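Local coordinates for selenium-binding protein (Sulfolobus tokodaii, PDB 2ECE), which is of unknown function but may bind selenium, being a beta-propeller member of the selenium-binding protein family, at residues T11-P14 with M18-K21; I93-L98 with S455-C460; S338-G343 with Q408-G413; K361-L364 with F368-A371. All blocks are in the same frame, centred on the assembly; numbering follows the deposited sequence.

Contact 1: T11-P14 with M18-K21; sequences TFYP and MAMK
Tyr-13 lays one face of its phenol ring against the short helix 16-20, near its C-terminal end, with Ala-19 as the main partner. CA of Ala-19 sits 3.9 Å from the centroid of the Tyr-13 ring and 26° off its normal, a CH-pi contact made over the face but shifted toward the CG end. The methyl joins in at the same rim, CB of Ala-19 lying 3.5 Å from CD1 of Tyr-13. The ring reaches this place because its CG stands beside the backbone N and anti to the carbonyl carbon (chi1 -40°), which swings it alongside the helix. The carbonyl O of Thr-11 lies over the opposite face, 2.9 Å above the ring plane and offset toward the rim, so the ring is sandwiched between its own chain and the helix.

Next along the loop, CD of Pro-14 meets CB of Met-18 at 3.8 Å, and the two side chains meet at a slant. Met-18 then bends at chi2 and chi3, and its sulfur end leads away from the loop. The phenol OH is hydrogen-bonded to the carbonyl O of Gly-451, and the backbone N of Tyr-13 to Ser-82 OG, so both ends of the residue are tied to other loops. With no hydrogen bond between the two segments, the fold-back of the N-terminal loop onto helix 16-20 rests here on apolar and CH-pi contact.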
loop_
_atom_site.group_PDB
_atom_site.type_symbol
_atom_site.label_atom_id
_atom_site.label_comp_id
_atom_site.label_asym_id
_atom_site.label_seq_id
_atom_site.Cartn_x
_atom_site.Cartn_y
_atom_site.Cartn_z
ATOM N N THR A 11 7.326 -17.994 -10.565
ATOM C CA THR A 11 6.668 -17.216 -9.520
ATOM C C THR A 11 5.245 -16.812 -9.906
ATOM O O THR A 11 4.570 -16.108 -9.157
ATOM C CB THR A 11 7.471 -15.957 -9.151
ATOM O OG1 THR A 11 7.612 -15.124 -10.304
ATOM C CG2 THR A 11 8.848 -16.347 -8.622
ATOM N N PHE A 12 4.795 -17.243 -11.083
ATOM C CA PHE A 12 3.429 -16.957 -11.508
ATOM C C PHE A 12 2.583 -18.093 -10.937
ATOM O O PHE A 12 2.875 -19.266 -11.168
ATOM C CB PHE A 12 3.294 -16.965 -13.032
ATOM C CG PHE A 12 3.882 -15.761 -13.717
ATOM C CD1 PHE A 12 4.436 -14.710 -12.988
ATOM C CD2 PHE A 12 3.881 -15.681 -15.107
ATOM C CE1 PHE A 12 4.981 -13.600 -13.633
ATOM C CE2 PHE A 12 4.420 -14.580 -15.760
ATOM C CZ PHE A 12 4.974 -13.531 -15.019
ATOM N N TYR A 13 1.541 -17.744 -10.194
ATOM C CA TYR A 13 0.675 -18.745 -9.591
ATOM C C TYR A 13 -0.725 -18.600 -10.175
ATOM O O TYR A 13 -1.258 -17.495 -10.246
ATOM C CB TYR A 13 0.640 -18.546 -8.070
ATOM C CG TYR A 13 1.991 -18.192 -7.476
ATOM C CD1 TYR A 13 2.246 -16.900 -7.002
ATOM C CD2 TYR A 13 3.017 -19.139 -7.404
ATOM C CE1 TYR A 13 3.490 -16.551 -6.466
ATOM C CE2 TYR A 13 4.272 -18.806 -6.873
ATOM C CZ TYR A 13 4.499 -17.507 -6.404
ATOM O OH TYR A 13 5.724 -17.172 -5.872
ATOM N N PRO A 14 -1.339 -19.715 -10.611
ATOM C CA PRO A 14 -2.689 -19.641 -11.186
ATOM C C PRO A 14 -3.713 -19.146 -10.173
ATOM O O PRO A 14 -4.579 -18.332 -10.490
ATOM C CB PRO A 14 -2.984 -21.093 -11.586
ATOM C CG PRO A 14 -1.630 -21.703 -11.760
ATOM C CD PRO A 14 -0.849 -21.104 -10.618
ATOM N N MET A 18 -2.311 -22.070 -4.937
ATOM C CA MET A 18 -1.004 -22.400 -5.490
ATOM C C MET A 18 0.062 -21.419 -5.012
ATOM O O MET A 18 1.216 -21.795 -4.800
ATOM C CB MET A 18 -1.041 -22.411 -7.022
ATOM C CG MET A 18 -1.895 -23.521 -7.619
ATOM S SD MET A 18 -1.502 -25.145 -6.936
ATOM C CE MET A 18 -3.046 -25.520 -6.074
ATOM N N ALA A 19 -0.321 -20.158 -4.849
ATOM C CA ALA A 19 0.627 -19.148 -4.387
ATOM C C ALA A 19 1.076 -19.461 -2.959
ATOM O O ALA A 19 2.249 -19.299 -2.617
ATOM C CB ALA A 19 -0.013 -17.754 -4.447
ATOM N N MET A 20 0.136 -19.917 -2.135
ATOM C CA MET A 20 0.423 -20.247 -0.737
ATOM C C MET A 20 1.416 -21.392 -0.557
ATOM O O MET A 20 2.222 -21.381 0.375
ATOM C CB MET A 20 -0.866 -20.618 -0.001
ATOM C CG MET A 20 -1.786 -19.461 0.309
ATOM S SD MET A 20 -3.120 -19.980 1.410
ATOM C CE MET A 20 -2.227 -20.156 2.963
ATOM N N LYS A 21 1.349 -22.375 -1.450
ATOM C CA LYS A 21 2.211 -23.548 -1.382
ATOM C C LYS A 21 3.584 -23.377 -2.027
ATOM O O LYS A 21 4.407 -24.287 -1.975
ATOM C CB LYS A 21 1.501 -24.748 -2.021
ATOM C CG LYS A 21 0.196 -25.156 -1.348
ATOM C CD LYS A 21 0.442 -25.791 0.018
ATOM C CE LYS A 21 -0.840 -26.393 0.596
ATOM N NZ LYS A 21 -0.610 -27.095 1.892
#

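Contact 2: I93-L98 with S455-C460; sequences IERRFL and SSDSYC
Arg-95 is extended through chi1 and chi2, with CG anti to the backbone N (chi1 -171°), then bends at chi3 to turn the guanidinium end-on to the acid of Asp-457. Asp-457 comes from the opposite direction, its CG held beside the backbone N. The CA atoms of Arg-95 and Asp-457 are 10.5 Å apart, and the two side chains span the gap between them, the arginine most of it.

The two groups form a bidentate salt bridge, one nitrogen to each oxygen. NH2 of Arg-95 donates to OD2 of Asp-457 at 2.7 Å, and NH1 of Arg-95 to OD1 of Asp-457 at 3.0 Å. Both oxygens are met on the syn side, and the acceptors lie close to the guanidinium plane. The planes of the two groups are 28° apart, nearly coplanar, and both bonds are fairly straight.

In this beta-propeller the bridge joins the loop entering strand 97-101 to the C-terminal tail beyond strand 443-449, segments whose nearest ends are 357 positions apart in sequence. The tail is also held covalently, by the disulfide of Cys-460 with Cys-86.

A second shell steadies the pair. OG of Ser-456 donates to OD1 of Asp-457 at 2.6 Å, on the anti side, so that oxygen accepts from two donors. Arg-95 NH2 also donates to the backbone O of Thr-11, which brings in the N-terminal segment. All three touching residues are buried, and the paired charges would be expected to favour the ionised forms of both groups.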
loop_
_atom_site.group_PDB
_atom_site.type_symbol
_atom_site.label_atom_id
_atom_site.label_comp_id
_atom_site.label_asym_id
_atom_site.label_seq_id
_atom_site.Cartn_x
_atom_site.Cartn_y
_atom_site.Cartn_z
ATOM N N ILE A 93 6.273 -12.335 -20.831
ATOM C CA ILE A 93 6.591 -11.347 -19.810
ATOM C C ILE A 93 6.939 -12.169 -18.579
ATOM O O ILE A 93 6.397 -13.253 -18.383
ATOM C CB ILE A 93 5.412 -10.386 -19.504
ATOM C CG1 ILE A 93 4.147 -11.168 -19.156
ATOM C CG2 ILE A 93 5.188 -9.461 -20.686
ATOM C CD1 ILE A 93 2.975 -10.274 -18.764
ATOM N N GLU A 94 7.865 -11.677 -17.768
ATOM C CA GLU A 94 8.282 -12.394 -16.574
ATOM C C GLU A 94 8.369 -11.432 -15.396
ATOM O O GLU A 94 8.526 -10.230 -15.594
ATOM C CB GLU A 94 9.647 -13.058 -16.821
ATOM C CG GLU A 94 10.764 -12.087 -17.196
ATOM C CD GLU A 94 12.074 -12.785 -17.553
ATOM O OE1 GLU A 94 12.283 -13.937 -17.112
ATOM O OE2 GLU A 94 12.903 -12.176 -18.263
ATOM N N ARG A 95 8.241 -11.952 -14.176
ATOM C CA ARG A 95 8.342 -11.107 -12.988
ATOM C C ARG A 95 9.823 -10.777 -12.896
ATOM O O ARG A 95 10.604 -11.526 -12.300
ATOM C CB ARG A 95 7.907 -11.866 -11.734
ATOM C CG ARG A 95 7.787 -10.993 -10.498
ATOM C CD ARG A 95 7.751 -11.834 -9.235
ATOM N NE ARG A 95 6.619 -12.758 -9.174
ATOM C CZ ARG A 95 5.391 -12.430 -8.781
ATOM N NH1 ARG A 95 5.110 -11.184 -8.412
ATOM N NH2 ARG A 95 4.444 -13.358 -8.739
ATOM N N ARG A 96 10.206 -9.647 -13.476
ATOM C CA ARG A 96 11.609 -9.278 -13.509
ATOM C C ARG A 96 11.952 -7.874 -13.038
ATOM O O ARG A 96 12.968 -7.670 -12.373
ATOM C CB ARG A 96 12.124 -9.472 -14.937
ATOM C CG ARG A 96 13.528 -8.994 -15.161
ATOM C CD ARG A 96 14.045 -9.443 -16.507
ATOM N NE ARG A 96 15.444 -9.063 -16.653
ATOM C CZ ARG A 96 16.213 -9.408 -17.677
ATOM N NH1 ARG A 96 15.720 -10.148 -18.663
ATOM N NH2 ARG A 96 17.482 -9.021 -17.705
ATOM N N PHE A 97 11.106 -6.908 -13.369
ATOM C CA PHE A 97 11.390 -5.529 -13.005
ATOM C C PHE A 97 10.519 -4.911 -11.933
ATOM O O PHE A 97 9.306 -5.123 -11.898
ATOM C CB PHE A 97 11.295 -4.641 -14.246
ATOM C CG PHE A 97 12.052 -5.166 -15.429
ATOM C CD1 PHE A 97 11.448 -6.036 -16.328
ATOM C CD2 PHE A 97 13.371 -4.781 -15.647
ATOM C CE1 PHE A 97 12.148 -6.515 -17.434
ATOM C CE2 PHE A 97 14.081 -5.255 -16.747
ATOM C CZ PHE A 97 13.466 -6.124 -17.643
ATOM N N LEU A 98 11.150 -4.137 -11.058
ATOM C CA LEU A 98 10.411 -3.413 -10.039
ATOM C C LEU A 98 10.092 -2.093 -10.736
ATOM O O LEU A 98 10.978 -1.473 -11.337
ATOM C CB LEU A 98 11.273 -3.146 -8.798
ATOM C CG LEU A 98 11.684 -4.351 -7.943
ATOM C CD1 LEU A 98 12.560 -3.870 -6.780
ATOM C CD2 LEU A 98 10.438 -5.060 -7.413
ATOM N N SER A 455 -0.091 -8.573 -1.585
ATOM C CA SER A 455 -0.672 -7.383 -2.208
ATOM C C SER A 455 -0.050 -7.065 -3.561
ATOM O O SER A 455 -0.360 -6.042 -4.171
ATOM C CB SER A 455 -0.523 -6.163 -1.290
ATOM O OG SER A 455 0.796 -5.640 -1.326
ATOM N N SER A 456 0.808 -7.955 -4.037
ATOM C CA SER A 456 1.491 -7.748 -5.305
ATOM C C SER A 456 0.846 -8.447 -6.497
ATOM O O SER A 456 1.009 -7.999 -7.631
ATOM C CB SER A 456 2.934 -8.234 -5.197
ATOM O OG SER A 456 2.968 -9.646 -5.066
ATOM N N ASP A 457 0.124 -9.539 -6.234
ATOM C CA ASP A 457 -0.500 -10.342 -7.285
ATOM C C ASP A 457 -2.009 -10.519 -7.177
ATOM O O ASP A 457 -2.568 -10.540 -6.086
ATOM C CB ASP A 457 0.099 -11.755 -7.296
ATOM C CG ASP A 457 1.544 -11.786 -7.725
ATOM O OD1 ASP A 457 2.340 -10.975 -7.207
ATOM O OD2 ASP A 457 1.882 -12.639 -8.571
ATOM N N SER A 458 -2.657 -10.655 -8.328
ATOM C CA SER A 458 -4.089 -10.929 -8.375
ATOM C C SER A 458 -4.147 -12.207 -9.213
ATOM O O SER A 458 -3.259 -12.458 -10.025
ATOM C CB SER A 458 -4.878 -9.784 -9.026
ATOM O OG SER A 458 -4.393 -9.480 -10.317
ATOM N N TYR A 459 -5.170 -13.022 -9.009
ATOM C CA TYR A 459 -5.247 -14.288 -9.727
ATOM C C TYR A 459 -6.491 -14.454 -10.600
ATOM O O TYR A 459 -7.516 -13.808 -10.365
ATOM C CB TYR A 459 -5.145 -15.418 -8.702
ATOM C CG TYR A 459 -4.043 -15.173 -7.689
ATOM C CD1 TYR A 459 -4.291 -14.454 -6.515
ATOM C CD2 TYR A 459 -2.737 -15.589 -7.939
ATOM C CE1 TYR A 459 -3.265 -14.150 -5.620
ATOM C CE2 TYR A 459 -1.701 -15.291 -7.050
ATOM C CZ TYR A 459 -1.973 -14.570 -5.899
ATOM O OH TYR A 459 -0.949 -14.256 -5.040
ATOM N N CYS A 460 -6.389 -15.309 -11.616
ATOM C CA CYS A 460 -7.520 -15.550 -12.502
ATOM C C CYS A 460 -8.179 -16.909 -12.296
ATOM O O CYS A 460 -9.135 -17.245 -12.987
ATOM C CB CYS A 460 -7.106 -15.398 -13.969
ATOM S SG CYS A 460 -7.347 -13.701 -14.581
#

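Contact 3: S338-G343 with Q408-G413; sequences SLWGIG and QFYPEG
A buried aromatic cluster of Trp-340, Phe-409 and Tyr-410 joins the turn after one propeller strand to the end of a helix. Tyr-410 presents its ring edge to the face of Trp-340, a T-shaped pair with the centroid of its ring 5.3 Å from that of the six-membered ring of Trp-340 and the planes at 71°. CE2 of Tyr-410 stands over the indole, toward its rim. Phe-409 meets the same indole differently: the edge of Trp-340 points at the phenyl face in an offset edge-to-face pair, with CZ3 of Trp-340 3.8 Å from CD1 of Phe-409. The indole gets there by placing CG anti to its backbone N (chi1 -165°).

Tyr-410 also fastens its hydroxyl: OH donates to the backbone O of Trp-340 at 2.7 Å, 22° out of the carbonyl plane. That oxygen lies at the edge of the phenol ring, near its plane. The indole NE1 is in turn hydrogen-bonded to the backbone O of Asn-399, which restrains the rotation of the indole.

The cluster thus lies between the link from strand 334-339 to strand 344-349 and the C-terminal end of helix 403-409, with Leu-401 packing on Trp-340 and Ile-367 and Ala-382 on Tyr-410.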
loop_
_atom_site.group_PDB
_atom_site.type_symbol
_atom_site.label_atom_id
_atom_site.label_comp_id
_atom_site.label_asym_id
_atom_site.label_seq_id
_atom_site.Cartn_x
_atom_site.Cartn_y
_atom_site.Cartn_z
ATOM N N SER A 338 -3.041 -1.696 10.335
ATOM C CA SER A 338 -1.996 -1.007 11.064
ATOM C C SER A 338 -2.692 0.214 11.654
ATOM O O SER A 338 -3.607 0.773 11.043
ATOM C CB SER A 338 -0.865 -0.578 10.126
ATOM O OG SER A 338 -1.320 0.363 9.163
ATOM N N LEU A 339 -2.298 0.599 12.861
ATOM C CA LEU A 339 -2.865 1.775 13.504
ATOM C C LEU A 339 -1.672 2.692 13.678
ATOM O O LEU A 339 -0.909 2.572 14.635
ATOM C CB LEU A 339 -3.483 1.435 14.867
ATOM C CG LEU A 339 -4.922 0.906 14.905
ATOM C CD1 LEU A 339 -4.975 -0.515 14.361
ATOM C CD2 LEU A 339 -5.434 0.936 16.346
ATOM N N TRP A 340 -1.513 3.598 12.722
ATOM C CA TRP A 340 -0.400 4.530 12.704
ATOM C C TRP A 340 -0.477 5.604 13.785
ATOM O O TRP A 340 0.516 6.262 14.074
ATOM C CB TRP A 340 -0.328 5.183 11.327
ATOM C CG TRP A 340 0.954 5.887 11.065
ATOM C CD1 TRP A 340 2.198 5.325 10.972
ATOM C CD2 TRP A 340 1.122 7.282 10.793
ATOM N NE1 TRP A 340 3.131 6.289 10.649
ATOM C CE2 TRP A 340 2.496 7.498 10.539
ATOM C CE3 TRP A 340 0.243 8.374 10.745
ATOM C CZ2 TRP A 340 3.008 8.757 10.230
ATOM C CZ3 TRP A 340 0.758 9.631 10.437
ATOM C CH2 TRP A 340 2.126 9.808 10.187
ATOM N N GLY A 341 -1.656 5.783 14.373
ATOM C CA GLY A 341 -1.804 6.779 15.418
ATOM C C GLY A 341 -1.555 6.158 16.778
ATOM O O GLY A 341 -0.610 6.513 17.479
ATOM N N ILE A 342 -2.403 5.201 17.142
ATOM C CA ILE A 342 -2.277 4.526 18.423
ATOM C C ILE A 342 -1.003 3.684 18.554
ATOM O O ILE A 342 -0.367 3.678 19.612
ATOM C CB ILE A 342 -3.531 3.665 18.685
ATOM C CG1 ILE A 342 -4.691 4.591 19.066
ATOM C CG2 ILE A 342 -3.250 2.622 19.766
ATOM C CD1 ILE A 342 -6.048 3.955 18.988
ATOM N N GLY A 343 -0.628 2.981 17.484
ATOM C CA GLY A 343 0.577 2.166 17.512
ATOM C C GLY A 343 0.341 0.666 17.594
ATOM O O GLY A 343 0.836 -0.001 18.507
ATOM N N GLN A 408 4.252 15.871 11.104
ATOM C CA GLN A 408 3.181 16.476 11.890
ATOM C C GLN A 408 2.780 15.602 13.068
ATOM O O GLN A 408 2.584 16.097 14.181
ATOM C CB GLN A 408 1.946 16.715 11.031
ATOM C CG GLN A 408 2.107 17.768 9.971
ATOM C CD GLN A 408 0.860 17.893 9.131
ATOM O OE1 GLN A 408 0.536 17.000 8.348
ATOM N NE2 GLN A 408 0.139 18.996 9.300
ATOM N N PHE A 409 2.644 14.303 12.819
ATOM C CA PHE A 409 2.250 13.376 13.870
ATOM C C PHE A 409 3.400 12.836 14.713
ATOM O O PHE A 409 3.191 12.395 15.841
ATOM C CB PHE A 409 1.436 12.221 13.279
ATOM C CG PHE A 409 0.068 12.635 12.803
ATOM C CD1 PHE A 409 -0.122 13.127 11.511
ATOM C CD2 PHE A 409 -1.025 12.575 13.667
ATOM C CE1 PHE A 409 -1.384 13.553 11.086
ATOM C CE2 PHE A 409 -2.291 12.997 13.256
ATOM C CZ PHE A 409 -2.472 13.488 11.960
ATOM N N TYR A 410 4.608 12.864 14.159
ATOM C CA TYR A 410 5.805 12.406 14.866
ATOM C C TYR A 410 6.860 13.466 14.564
ATOM O O TYR A 410 7.840 13.212 13.863
ATOM C CB TYR A 410 6.237 11.025 14.353
ATOM C CG TYR A 410 5.247 9.934 14.716
ATOM C CD1 TYR A 410 5.212 9.396 16.005
ATOM C CD2 TYR A 410 4.283 9.511 13.802
ATOM C CE1 TYR A 410 4.235 8.476 16.374
ATOM C CE2 TYR A 410 3.301 8.590 14.162
ATOM C CZ TYR A 410 3.280 8.081 15.449
ATOM O OH TYR A 410 2.282 7.209 15.820
ATOM N N PRO A 411 6.660 14.682 15.103
ATOM C CA PRO A 411 7.548 15.833 14.922
ATOM C C PRO A 411 8.978 15.670 15.417
ATOM O O PRO A 411 9.868 16.388 14.973
ATOM C CB PRO A 411 6.802 16.950 15.644
ATOM C CG PRO A 411 6.173 16.223 16.779
ATOM C CD PRO A 411 5.610 14.997 16.091
ATOM N N GLU A 412 9.207 14.732 16.328
ATOM C CA GLU A 412 10.554 14.526 16.843
ATOM C C GLU A 412 11.478 13.921 15.791
ATOM O O GLU A 412 12.695 13.895 15.967
ATOM C CB GLU A 412 10.511 13.644 18.092
ATOM C CG GLU A 412 9.714 14.262 19.237
ATOM C CD GLU A 412 9.796 13.450 20.515
ATOM O OE1 GLU A 412 10.923 13.062 20.895
ATOM O OE2 GLU A 412 8.741 13.211 21.145
ATOM N N GLY A 413 10.901 13.435 14.696
ATOM C CA GLY A 413 11.705 12.859 13.631
ATOM C C GLY A 413 11.540 11.363 13.436
ATOM O O GLY A 413 12.162 10.562 14.138
#

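Contact 4: K361-L364 with F368-A371; sequences KVKL and FHRA
A G1 beta bulge, in which Arg-370 and Ala-371 both face Gly-365, belongs to the chain reversal just after strand 357-363, the last strand of its four-stranded sheet, and brings residues 368-371 back beside Lys-363 and Leu-364. The main side-chain meeting is Lys-363 over His-369. CD of Lys-363 lies 3.5 Å from the centroid of the His-369 ring and 17° off its normal, a CH-pi contact over the face. The two side chains cross at about a right angle, and the aliphatic run of the lysine passes over the imidazole from CB to CD. With chi2 and chi3 extended and a bend only at chi4, the chain brings NZ of Lys-363 to 3.4 Å from CE1 of His-369. The opposite face of the imidazole is covered by CD2 of Phe-368, 3.6 Å above the plane, so the ring is held between a lysine chain and a phenyl.

Ala-371 packs at the base of the lysine, its methyl CB 3.8 Å from CB of Lys-363 and 3.6 Å from the backbone O of Lys-363. NE2 of His-369 is hydrogen-bonded to OE2 of Glu-344, which limits the rotation of the ring, as do the groups on both of its faces.

Around the contact, Leu-364 turns its side chain the other way, onto Val-419 of strand 417-423 and Ile-431 of strand 429-438 in the adjoining sheet, while the backbone of His-369 pairs with Ile-342.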
loop_
_atom_site.group_PDB
_atom_site.type_symbol
_atom_site.label_atom_id
_atom_site.label_comp_id
_atom_site.label_asym_id
_atom_site.label_seq_id
_atom_site.Cartn_x
_atom_site.Cartn_y
_atom_site.Cartn_z
ATOM N N LYS A 361 -3.158 -8.856 18.257
ATOM C CA LYS A 361 -2.811 -7.443 18.397
ATOM C C LYS A 361 -1.432 -7.250 19.027
ATOM O O LYS A 361 -1.145 -7.805 20.086
ATOM C CB LYS A 361 -3.854 -6.734 19.264
ATOM C CG LYS A 361 -3.530 -5.271 19.553
ATOM C CD LYS A 361 -4.358 -4.699 20.701
ATOM C CE LYS A 361 -5.852 -4.712 20.420
ATOM N NZ LYS A 361 -6.613 -4.109 21.546
ATOM N N VAL A 362 -0.576 -6.473 18.370
ATOM C CA VAL A 362 0.745 -6.185 18.912
ATOM C C VAL A 362 0.912 -4.670 18.983
ATOM O O VAL A 362 0.286 -3.931 18.219
ATOM C CB VAL A 362 1.884 -6.791 18.050
ATOM C CG1 VAL A 362 1.799 -8.308 18.072
ATOM C CG2 VAL A 362 1.810 -6.260 16.627
ATOM N N LYS A 363 1.742 -4.210 19.913
ATOM C CA LYS A 363 1.983 -2.781 20.084
ATOM C C LYS A 363 3.382 -2.416 19.611
ATOM O O LYS A 363 4.363 -3.038 20.009
ATOM C CB LYS A 363 1.835 -2.378 21.557
ATOM C CG LYS A 363 0.532 -2.799 22.211
ATOM C CD LYS A 363 0.501 -2.330 23.660
ATOM C CE LYS A 363 -0.505 -3.108 24.480
ATOM N NZ LYS A 363 -1.878 -2.998 23.921
ATOM N N LEU A 364 3.464 -1.400 18.762
ATOM C CA LEU A 364 4.738 -0.942 18.224
ATOM C C LEU A 364 4.676 0.578 18.097
ATOM O O LEU A 364 3.793 1.110 17.418
ATOM C CB LEU A 364 4.984 -1.565 16.845
ATOM C CG LEU A 364 5.145 -3.084 16.723
ATOM C CD1 LEU A 364 4.996 -3.499 15.260
ATOM C CD2 LEU A 364 6.511 -3.508 17.268
ATOM N N PHE A 368 0.097 6.782 21.175
ATOM C CA PHE A 368 -0.556 6.269 22.372
ATOM C C PHE A 368 0.300 5.291 23.172
ATOM O O PHE A 368 0.554 5.519 24.351
ATOM C CB PHE A 368 -1.886 5.598 22.019
ATOM C CG PHE A 368 -2.686 5.176 23.224
ATOM C CD1 PHE A 368 -3.281 6.127 24.052
ATOM C CD2 PHE A 368 -2.825 3.827 23.545
ATOM C CE1 PHE A 368 -4.001 5.743 25.184
ATOM C CE2 PHE A 368 -3.544 3.429 24.676
ATOM C CZ PHE A 368 -4.133 4.389 25.496
ATOM N N HIS A 369 0.749 4.211 22.533
ATOM C CA HIS A 369 1.557 3.193 23.214
ATOM C C HIS A 369 3.034 3.533 23.428
ATOM O O HIS A 369 3.616 3.131 24.436
ATOM C CB HIS A 369 1.504 1.859 22.460
ATOM C CG HIS A 369 0.145 1.232 22.404
ATOM N ND1 HIS A 369 -0.585 0.927 23.533
ATOM C CD2 HIS A 369 -0.590 0.801 21.352
ATOM C CE1 HIS A 369 -1.711 0.334 23.179
ATOM N NE2 HIS A 369 -1.740 0.246 21.861
ATOM N N ARG A 370 3.646 4.251 22.487
ATOM C CA ARG A 370 5.069 4.572 22.599
ATOM C C ARG A 370 5.827 3.282 22.924
ATOM O O ARG A 370 6.819 3.287 23.655
ATOM C CB ARG A 370 5.310 5.602 23.707
ATOM C CG ARG A 370 5.662 6.989 23.196
ATOM C CD ARG A 370 4.451 7.693 22.607
ATOM N NE ARG A 370 4.801 8.891 21.836
ATOM C CZ ARG A 370 5.327 8.871 20.612
ATOM N NH1 ARG A 370 5.569 7.710 20.013
ATOM N NH2 ARG A 370 5.598 10.010 19.981
ATOM N N ALA A 371 5.344 2.178 22.364
ATOM C CA ALA A 371 5.924 0.862 22.599
ATOM C C ALA A 371 7.243 0.608 21.883
ATOM O O ALA A 371 7.339 0.750 20.663
ATOM C CB ALA A 371 4.912 -0.217 22.213
#

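How the contacts relate
The four contacts fall into two pairs far apart in the propeller, contact 3 on the opposite side of the chain's centre from contacts 1 and 2. Contacts 1 and 2, centred 11 Å apart, meet directly: Tyr-459 packs on Tyr-13 and Pro-14, so both chain termini gather there. Contacts 3 and 4 are likewise 11 Å apart and reach the same sheet of strands 326-328, 334-339, 344-349 and 357-363. Centres of the two pairs lie 32 to 36 Å apart. Along the chain contact 1 comes first, and contact 2 closes a long loop within which contact 4 is nested inside contact 3. Contact 3 links strand 334-339 to helix 403-409 between strands of the next sheet; contact 4 folds a loop back on strand 357-363.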